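Local structure of phosphoenolpyruvate-protein phosphotransferase (Acinetobacter sp., 3CI6) at residues 12-25 with 149-161. The protein probably transfers the phosphoryl group of phosphoenolpyruvate to a protein histidine in a sugar-transport phosphotransferase system, with magnesium as cofactor, this chain being its GAF domain. Residues are numbered along the deposited sequence; the frame is centred on the assembly and turned at random. Where two conformers were deposited one is given.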
ATOM      1  N   LEU B  12     -11.489   0.663   2.903  1.00  7.51           N
ATOM      2  CA  LEU B  12     -10.109   0.599   2.424  1.00  7.43           C
ATOM      3  C   LEU B  12      -9.445  -0.719   2.824  1.00  6.94           C
ATOM      4  O   LEU B  12      -8.846  -1.401   2.010  1.00  7.90           O
ATOM      5  CB  LEU B  12      -9.313   1.777   2.977  1.00  7.73           C
ATOM      6  CG  LEU B  12      -7.831   1.827   2.694  1.00  7.33           C
ATOM      7  CD1 LEU B  12      -7.505   1.851   1.203  1.00  7.53           C
ATOM      8  CD2 LEU B  12      -7.238   3.097   3.303  1.00  8.67           C
ATOM      9  N   ARG B  13      -9.571  -1.088   4.093  1.00  7.01           N
ATOM     10  CA  ARG B  13      -9.012  -2.336   4.595  1.00  7.97           C
ATOM     11  C   ARG B  13      -9.552  -3.541   3.830  1.00  8.25           C
ATOM     12  O   ARG B  13      -8.787  -4.432   3.491  1.00  9.36           O
ATOM     13  CB  ARG B  13      -9.358  -2.481   6.069  1.00  7.78           C
ATOM     14  CG  ARG B  13      -8.815  -3.765   6.650  1.00  9.90           C
ATOM     15  CD  ARG B  13      -9.216  -3.973   8.048  1.00 11.36           C
ATOM     16  NE  ARG B  13      -8.823  -5.311   8.518  1.00 13.21           N
ATOM     17  CZ  ARG B  13      -8.795  -5.651   9.806  1.00 13.25           C
ATOM     18  NH1 ARG B  13      -9.096  -4.757  10.731  1.00 14.24           N
ATOM     19  NH2 ARG B  13      -8.457  -6.889  10.161  1.00 13.55           N
ATOM     20  N   ARG B  14     -10.841  -3.553   3.557  1.00  8.18           N
ATOM     21  CA  ARG B  14     -11.445  -4.663   2.828  1.00  9.58           C
ATOM     22  C   ARG B  14     -10.813  -4.822   1.449  1.00  8.46           C
ATOM     23  O   ARG B  14     -10.495  -5.942   1.024  1.00  9.69           O
ATOM     24  CB  ARG B  14     -12.942  -4.435   2.685  1.00 10.71           C
ATOM     25  CG  ARG B  14     -13.634  -5.532   2.007  1.00 15.42           C
ATOM     26  CD  ARG B  14     -15.124  -5.563   2.314  1.00 18.09           C
ATOM     27  NE  ARG B  14     -15.795  -4.277   2.191  1.00 21.24           N
ATOM     28  CZ  ARG B  14     -15.988  -3.617   1.049  1.00 25.78           C
ATOM     29  NH1 ARG B  14     -16.629  -2.447   1.087  1.00 26.94           N
ATOM     30  NH2 ARG B  14     -15.537  -4.079  -0.127  1.00 28.67           N
ATOM     31  N   ILE B  15     -10.639  -3.708   0.749  1.00  7.83           N
ATOM     32  CA  ILE B  15     -10.048  -3.744  -0.584  1.00  7.63           C
ATOM     33  C   ILE B  15      -8.582  -4.130  -0.503  1.00  7.92           C
ATOM     34  O   ILE B  15      -8.105  -4.975  -1.267  1.00  7.86           O
ATOM     35  CB  ILE B  15     -10.203  -2.388  -1.298  1.00  7.85           C
ATOM     36  CG1 ILE B  15     -11.666  -2.018  -1.422  1.00  8.04           C
ATOM     37  CG2 ILE B  15      -9.561  -2.457  -2.675  1.00  8.46           C
ATOM     38  CD1 ILE B  15     -11.978  -0.560  -1.791  1.00 10.50           C
ATOM     39  N   VAL B  16      -7.868  -3.548   0.464  1.00  7.34           N
ATOM     40  CA  VAL B  16      -6.452  -3.873   0.624  1.00  7.94           C
ATOM     41  C   VAL B  16      -6.245  -5.389   0.859  1.00  8.35           C
ATOM     42  O   VAL B  16      -5.349  -6.028   0.293  1.00  8.09           O
ATOM     43  CB  VAL B  16      -5.831  -3.024   1.742  1.00  9.21           C
ATOM     44  CG1 VAL B  16      -4.530  -3.619   2.208  1.00 12.06           C
ATOM     45  CG2 VAL B  16      -5.669  -1.599   1.297  1.00  8.96           C
ATOM     46  N   GLN B  17      -7.124  -5.988   1.652  1.00  8.45           N
ATOM     47  CA  GLN B  17      -7.019  -7.417   1.956  1.00  9.28           C
ATOM     48  C   GLN B  17      -7.326  -8.259   0.737  1.00  8.56           C
ATOM     49  O   GLN B  17      -6.620  -9.222   0.479  1.00  9.95           O
ATOM     50  CB  GLN B  17      -7.851  -7.778   3.189  1.00  9.65           C
ATOM     51  CG  GLN B  17      -7.212  -7.116   4.421  1.00 12.04           C
ATOM     52  CD  GLN B  17      -7.487  -7.766   5.728  1.00 16.06           C
ATOM     53  OE1 GLN B  17      -8.492  -7.452   6.388  1.00 18.23           O
ATOM     54  NE2 GLN B  17      -6.557  -8.641   6.162  1.00 21.21           N
ATOM     55  N   GLU B  18      -8.310  -7.857  -0.050  1.00  8.54           N
ATOM     56  CA  GLU B  18      -8.616  -8.600  -1.266  1.00 10.25           C
ATOM     57  C   GLU B  18      -7.468  -8.484  -2.259  1.00 10.59           C
ATOM     58  O   GLU B  18      -7.086  -9.494  -2.884  1.00 11.91           O
ATOM     59  CB  GLU B  18      -9.934  -8.123  -1.867  1.00 10.29           C
ATOM     60  CG  GLU B  18     -10.488  -9.073  -2.919  1.00 12.19           C
ATOM     61  CD  GLU B  18     -11.759  -8.577  -3.601  1.00 13.27           C
ATOM     62  OE1 GLU B  18     -12.287  -7.493  -3.276  1.00 16.88           O
ATOM     63  OE2 GLU B  18     -12.216  -9.313  -4.504  1.00 18.51           O
ATOM     64  N   ILE B  19      -6.882  -7.304  -2.413  1.00 10.24           N
ATOM     65  CA  ILE B  19      -5.704  -7.170  -3.300  1.00 11.16           C
ATOM     66  C   ILE B  19      -4.525  -7.999  -2.763  1.00 11.17           C
ATOM     67  O   ILE B  19      -3.795  -8.675  -3.510  1.00 11.62           O
ATOM     68  CB  ILE B  19      -5.297  -5.705  -3.473  1.00 11.05           C
ATOM     69  CG1 ILE B  19      -6.367  -4.921  -4.224  1.00 10.91           C
ATOM     70  CG2 ILE B  19      -3.964  -5.591  -4.219  1.00 10.18           C
ATOM     71  CD1 ILE B  19      -6.190  -3.409  -4.168  1.00 13.26           C
ATOM     72  N   ASN B  20      -4.320  -7.942  -1.450  1.00  9.40           N
ATOM     73  CA  ASN B  20      -3.166  -8.556  -0.831  1.00 10.84           C
ATOM     74  C   ASN B  20      -3.157 -10.059  -1.021  1.00 11.17           C
ATOM     75  O   ASN B  20      -2.076 -10.625  -1.274  1.00 10.88           O
ATOM     76  CB  ASN B  20      -3.090  -8.111   0.624  1.00  9.75           C
ATOM     77  CG  ASN B  20      -1.900  -8.656   1.329  1.00 11.96           C
ATOM     78  OD1 ASN B  20      -2.046  -9.509   2.210  1.00 12.52           O
ATOM     79  ND2 ASN B  20      -0.698  -8.208   0.950  1.00  9.94           N
ATOM     80  N   SER B  21      -4.345 -10.678  -1.004  0.50 10.73           N
ATOM     81  CA  SER B  21      -4.522 -12.136  -1.117  0.50 11.27           C
ATOM     82  C   SER B  21      -4.819 -12.595  -2.535  0.50 10.64           C
ATOM     83  O   SER B  21      -5.211 -13.750  -2.753  0.50  9.87           O
ATOM     84  CB  SER B  21      -5.685 -12.589  -0.252  0.50 11.86           C
ATOM     85  OG  SER B  21      -5.414 -12.359   1.109  0.50 13.00           O
ATOM     86  N   SER B  22      -4.706 -11.697  -3.493  1.00 10.52           N
ATOM     87  CA  SER B  22      -4.898 -12.061  -4.887  1.00 10.88           C
ATOM     88  C   SER B  22      -3.626 -12.709  -5.401  1.00 11.58           C
ATOM     89  O   SER B  22      -2.553 -12.397  -4.901  1.00 12.25           O
ATOM     90  CB  SER B  22      -5.277 -10.839  -5.709  1.00 11.11           C
ATOM     91  OG  SER B  22      -4.226  -9.948  -5.845  1.00 14.96           O
ATOM     92  N   VAL B  23      -3.782 -13.555  -6.416  1.00 12.76           N
ATOM     93  CA  VAL B  23      -2.750 -14.479  -6.854  1.00 12.57           C
ATOM     94  C   VAL B  23      -1.826 -13.914  -7.943  1.00 11.77           C
ATOM     95  O   VAL B  23      -0.783 -14.507  -8.229  1.00 12.10           O
ATOM     96  CB  VAL B  23      -3.396 -15.800  -7.375  1.00 13.86           C
ATOM     97  CG1 VAL B  23      -4.407 -16.349  -6.343  1.00 15.68           C
ATOM     98  CG2 VAL B  23      -4.103 -15.586  -8.697  1.00 13.22           C
ATOM     99  N   SER B  24      -2.225 -12.822  -8.579  1.00  9.41           N
ATOM    100  CA  SER B  24      -1.502 -12.304  -9.736  1.00  9.80           C
ATOM    101  C   SER B  24      -1.621 -10.805  -9.846  1.00  8.67           C
ATOM    102  O   SER B  24      -2.542 -10.206  -9.302  1.00  7.83           O
ATOM    103  CB  SER B  24      -2.068 -12.930 -11.007  1.00  9.16           C
ATOM    104  OG  SER B  24      -3.317 -12.374 -11.381  1.00 10.92           O
ATOM    105  N   LEU B  25      -0.707 -10.217 -10.603  1.00  7.70           N
ATOM    106  CA  LEU B  25      -0.780  -8.806 -10.928  1.00  7.11           C
ATOM    107  C   LEU B  25      -2.113  -8.463 -11.586  1.00  6.83           C
ATOM    108  O   LEU B  25      -2.768  -7.527 -11.165  1.00  6.13           O
ATOM    109  CB  LEU B  25       0.358  -8.377 -11.844  1.00  7.59           C
ATOM    110  CG  LEU B  25       0.291  -6.922 -12.315  1.00  7.60           C
ATOM    111  CD1 LEU B  25       0.362  -5.923 -11.163  1.00  9.04           C
ATOM    112  CD2 LEU B  25       1.408  -6.691 -13.337  1.00  9.61           C
ATOM    113  N   PHE B 149      -7.432   7.940   0.078  1.00  5.51           N
ATOM    114  CA  PHE B 149      -7.843   6.583  -0.237  1.00  5.71           C
ATOM    115  C   PHE B 149      -7.060   6.051  -1.423  1.00  6.29           C
ATOM    116  O   PHE B 149      -6.493   4.960  -1.383  1.00  6.09           O
ATOM    117  CB  PHE B 149      -9.364   6.629  -0.498  1.00  6.23           C
ATOM    118  CG  PHE B 149      -9.987   5.364  -1.065  1.00  5.94           C
ATOM    119  CD1 PHE B 149     -10.152   4.257  -0.271  1.00  7.70           C
ATOM    120  CD2 PHE B 149     -10.563   5.353  -2.339  1.00  7.71           C
ATOM    121  CE1 PHE B 149     -10.808   3.105  -0.737  1.00  8.54           C
ATOM    122  CE2 PHE B 149     -11.220   4.209  -2.822  1.00  6.57           C
ATOM    123  CZ  PHE B 149     -11.319   3.085  -2.021  1.00  9.13           C
ATOM    124  N   LEU B 150      -7.055   6.833  -2.504  1.00  5.41           N
ATOM    125  CA  LEU B 150      -6.392   6.381  -3.724  1.00  5.15           C
ATOM    126  C   LEU B 150      -4.895   6.313  -3.545  1.00  4.97           C
ATOM    127  O   LEU B 150      -4.257   5.406  -4.080  1.00  6.10           O
ATOM    128  CB  LEU B 150      -6.751   7.289  -4.893  1.00  5.42           C
ATOM    129  CG  LEU B 150      -8.221   7.279  -5.296  1.00  5.35           C
ATOM    130  CD1 LEU B 150      -8.463   8.281  -6.423  1.00  8.05           C
ATOM    131  CD2 LEU B 150      -8.695   5.875  -5.672  1.00  7.30           C
ATOM    132  N   VAL B 151      -4.293   7.308  -2.878  1.00  5.00           N
ATOM    133  CA  VAL B 151      -2.842   7.247  -2.619  1.00  4.87           C
ATOM    134  C   VAL B 151      -2.466   5.952  -1.892  1.00  5.01           C
ATOM    135  O   VAL B 151      -1.477   5.288  -2.223  1.00  5.60           O
ATOM    136  CB  VAL B 151      -2.345   8.513  -1.906  1.00  5.02           C
ATOM    137  CG1 VAL B 151      -0.927   8.349  -1.337  1.00  4.56           C
ATOM    138  CG2 VAL B 151      -2.448   9.722  -2.840  1.00  5.29           C
ATOM    139  N   THR B 152      -3.250   5.580  -0.886  1.00  4.56           N
ATOM    140  CA  THR B 152      -2.947   4.397  -0.091  1.00  5.57           C
ATOM    141  C   THR B 152      -3.063   3.121  -0.924  1.00  6.53           C
ATOM    142  O   THR B 152      -2.154   2.275  -0.899  1.00  7.08           O
ATOM    143  CB  THR B 152      -3.831   4.368   1.158  1.00  5.62           C
ATOM    144  OG1 THR B 152      -3.628   5.580   1.919  1.00  6.49           O
ATOM    145  CG2 THR B 152      -3.480   3.100   1.999  1.00  6.28           C
ATOM    146  N   LEU B 153      -4.129   2.989  -1.727  1.00  5.32           N
ATOM    147  CA  LEU B 153      -4.236   1.846  -2.621  1.00  6.24           C
ATOM    148  C   LEU B 153      -3.122   1.836  -3.647  1.00  6.50           C
ATOM    149  O   LEU B 153      -2.567   0.786  -3.969  1.00  6.94           O
ATOM    150  CB  LEU B 153      -5.594   1.852  -3.316  1.00  6.72           C
ATOM    151  CG  LEU B 153      -6.734   1.466  -2.404  1.00  7.41           C
ATOM    152  CD1 LEU B 153      -8.092   1.866  -3.049  1.00  9.64           C
ATOM    153  CD2 LEU B 153      -6.707  -0.012  -2.029  1.00  9.94           C
ATOM    154  N   CYS B 154      -2.770   3.004  -4.188  1.00  6.37           N
ATOM    155  CA  CYS B 154      -1.703   2.993  -5.174  1.00  6.13           C
ATOM    156  C   CYS B 154      -0.375   2.523  -4.536  1.00  6.25           C
ATOM    157  O   CYS B 154       0.444   1.834  -5.173  1.00  6.08           O
ATOM    158  CB  CYS B 154      -1.526   4.364  -5.804  1.00  6.32           C
ATOM    159  SG  CYS B 154      -2.782   4.759  -7.019  1.00  6.99           S
ATOM    160  N   ALA B 155      -0.148   2.902  -3.272  1.00  5.42           N
ATOM    161  CA  ALA B 155       1.095   2.523  -2.590  1.00  6.31           C
ATOM    162  C   ALA B 155       1.130   1.021  -2.377  1.00  6.60           C
ATOM    163  O   ALA B 155       2.216   0.388  -2.474  1.00  7.21           O
ATOM    164  CB  ALA B 155       1.149   3.215  -1.272  1.00  8.01           C
ATOM    165  N   GLN B 156      -0.025   0.418  -2.142  1.00  6.72           N
ATOM    166  CA  GLN B 156      -0.074  -1.046  -2.035  1.00  7.38           C
ATOM    167  C   GLN B 156       0.254  -1.670  -3.377  1.00  6.26           C
ATOM    168  O   GLN B 156       1.095  -2.608  -3.478  1.00  6.34           O
ATOM    169  CB  GLN B 156      -1.439  -1.539  -1.603  1.00  7.66           C
ATOM    170  CG  GLN B 156      -1.496  -3.052  -1.536  1.00  7.35           C
ATOM    171  CD  GLN B 156      -2.832  -3.583  -1.152  1.00  9.45           C
ATOM    172  OE1 GLN B 156      -3.828  -2.844  -1.123  1.00 14.30           O
ATOM    173  NE2 GLN B 156      -2.893  -4.857  -0.862  1.00  8.21           N
ATOM    174  N   LEU B 157      -0.353  -1.163  -4.446  0.50  6.05           N
ATOM    175  CA  LEU B 157      -0.087  -1.747  -5.770  0.50  6.41           C
ATOM    176  C   LEU B 157       1.343  -1.505  -6.196  0.50  5.62           C
ATOM    177  O   LEU B 157       1.894  -2.280  -6.964  0.50  5.72           O
ATOM    178  CB  LEU B 157      -1.046  -1.237  -6.843  0.50  6.89           C
ATOM    179  CG  LEU B 157      -2.460  -1.793  -6.819  0.50  8.25           C
ATOM    180  CD1 LEU B 157      -3.225  -1.056  -7.883  0.50 12.72           C
ATOM    181  CD2 LEU B 157      -2.546  -3.290  -6.998  0.50 11.54           C
ATOM    182  N   SER B 158       1.960  -0.438  -5.707  1.00  5.51           N
ATOM    183  CA  SER B 158       3.318  -0.137  -6.189  1.00  5.29           C
ATOM    184  C   SER B 158       4.279  -1.293  -5.982  1.00  4.94           C
ATOM    185  O   SER B 158       5.093  -1.608  -6.867  1.00  6.54           O
ATOM    186  CB  SER B 158       3.830   1.145  -5.556  1.00  6.16           C
ATOM    187  OG  SER B 158       4.229   0.961  -4.221  1.00  6.14           O
ATOM    188  N   GLY B 159       4.197  -1.976  -4.828  1.00  5.17           N
ATOM    189  CA  GLY B 159       5.046  -3.127  -4.575  1.00  6.38           C
ATOM    190  C   GLY B 159       4.623  -4.386  -5.273  1.00  6.17           C
ATOM    191  O   GLY B 159       5.472  -5.164  -5.656  1.00  6.09           O
ATOM    192  N   VAL B 160       3.323  -4.585  -5.455  1.00  5.62           N
ATOM    193  CA  VAL B 160       2.831  -5.685  -6.277  1.00  5.67           C
ATOM    194  C   VAL B 160       3.410  -5.536  -7.697  1.00  5.93           C
ATOM    195  O   VAL B 160       3.867  -6.509  -8.307  1.00  5.88           O
ATOM    196  CB  VAL B 160       1.303  -5.683  -6.331  1.00  5.67           C
ATOM    197  CG1 VAL B 160       0.835  -6.810  -7.216  1.00  6.02           C
ATOM    198  CG2 VAL B 160       0.676  -5.868  -4.924  1.00  7.96           C
ATOM    199  N   ILE B 161       3.371  -4.319  -8.235  1.00  5.33           N
ATOM    200  CA  ILE B 161       3.891  -4.060  -9.575  1.00  5.70           C
ATOM    201  C   ILE B 161       5.402  -4.244  -9.626  1.00  5.41           C
ATOM    202  O   ILE B 161       5.947  -4.944 -10.498  1.00  4.75           O
ATOM    203  CB  ILE B 161       3.487  -2.671 -10.044  1.00  5.58           C
ATOM    204  CG1 ILE B 161       1.972  -2.562 -10.199  1.00  7.51           C
ATOM    205  CG2 ILE B 161       4.158  -2.327 -11.381  1.00  4.39           C
ATOM    206  CD1 ILE B 161       1.468  -1.084 -10.165  1.00  7.43           C
TER
HETATM  207  O   HOH W   1      -0.443  -6.553  -1.472  1.00 17.89           O
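In the helical layer of this GAF domain, Leu-12, Ile-15, Val-16 and Ile-19 of helix 7-20 surround the side chain of Leu-153 from helix 144-167, a knob-into-hole packing. The two short helical segments run nearly parallel, 14° apart, with their axes 10.8 Å from each other. Leu-153 CD2 lies 3.8 Å from both Ile-15 CG2 and Val-16 CG2, while Leu-12 runs alongside Leu-153, pointing the contrary way, and brings CD1 to 3.7 Å from Leu-153 CG. Ile-15 comes in nearly perpendicular to Phe-149 and puts CD1 at the ring edge, in plane, 3.7 Å from CZ; Leu-153 CD1 covers one face of the same ring near its rim.

Beyond this apolar patch Gln-156 reaches across. With CG anti to the backbone N (chi1 178°) and the chain extended, its amide arrives beside Val-16 and Ile-19, and NE2 donates an almost straight bond (168°) to Val-16 O at 3.0 Å. That carbonyl also accepts the helical bond from Asn-20 N, so two donors grip it. A water accepts from both Gln-156 NE2 and Asn-20 ND2, and Asn-20 ND2 also bonds Met-123 O of the second subunit. Gln-156 OE1, buried against Val-16 CG2 at 3.3 Å, has no polar partner in the model.

Helix 144-167 lies on the antiparallel sheet of the GAF fold, against strands 116-124 and 127-136, and helix 7-20 packs on its other side; helix 25-40 also packs on Leu-153 and Leu-157. Past the end of helix 7-20, Leu-25 CD1 meets Ile-161 CG1 at 3.8 Å and the Val-160 side chain, beside the bound 1-ethoxy-2-(2-ethoxyethoxy)ethane, which Leu-25 touches.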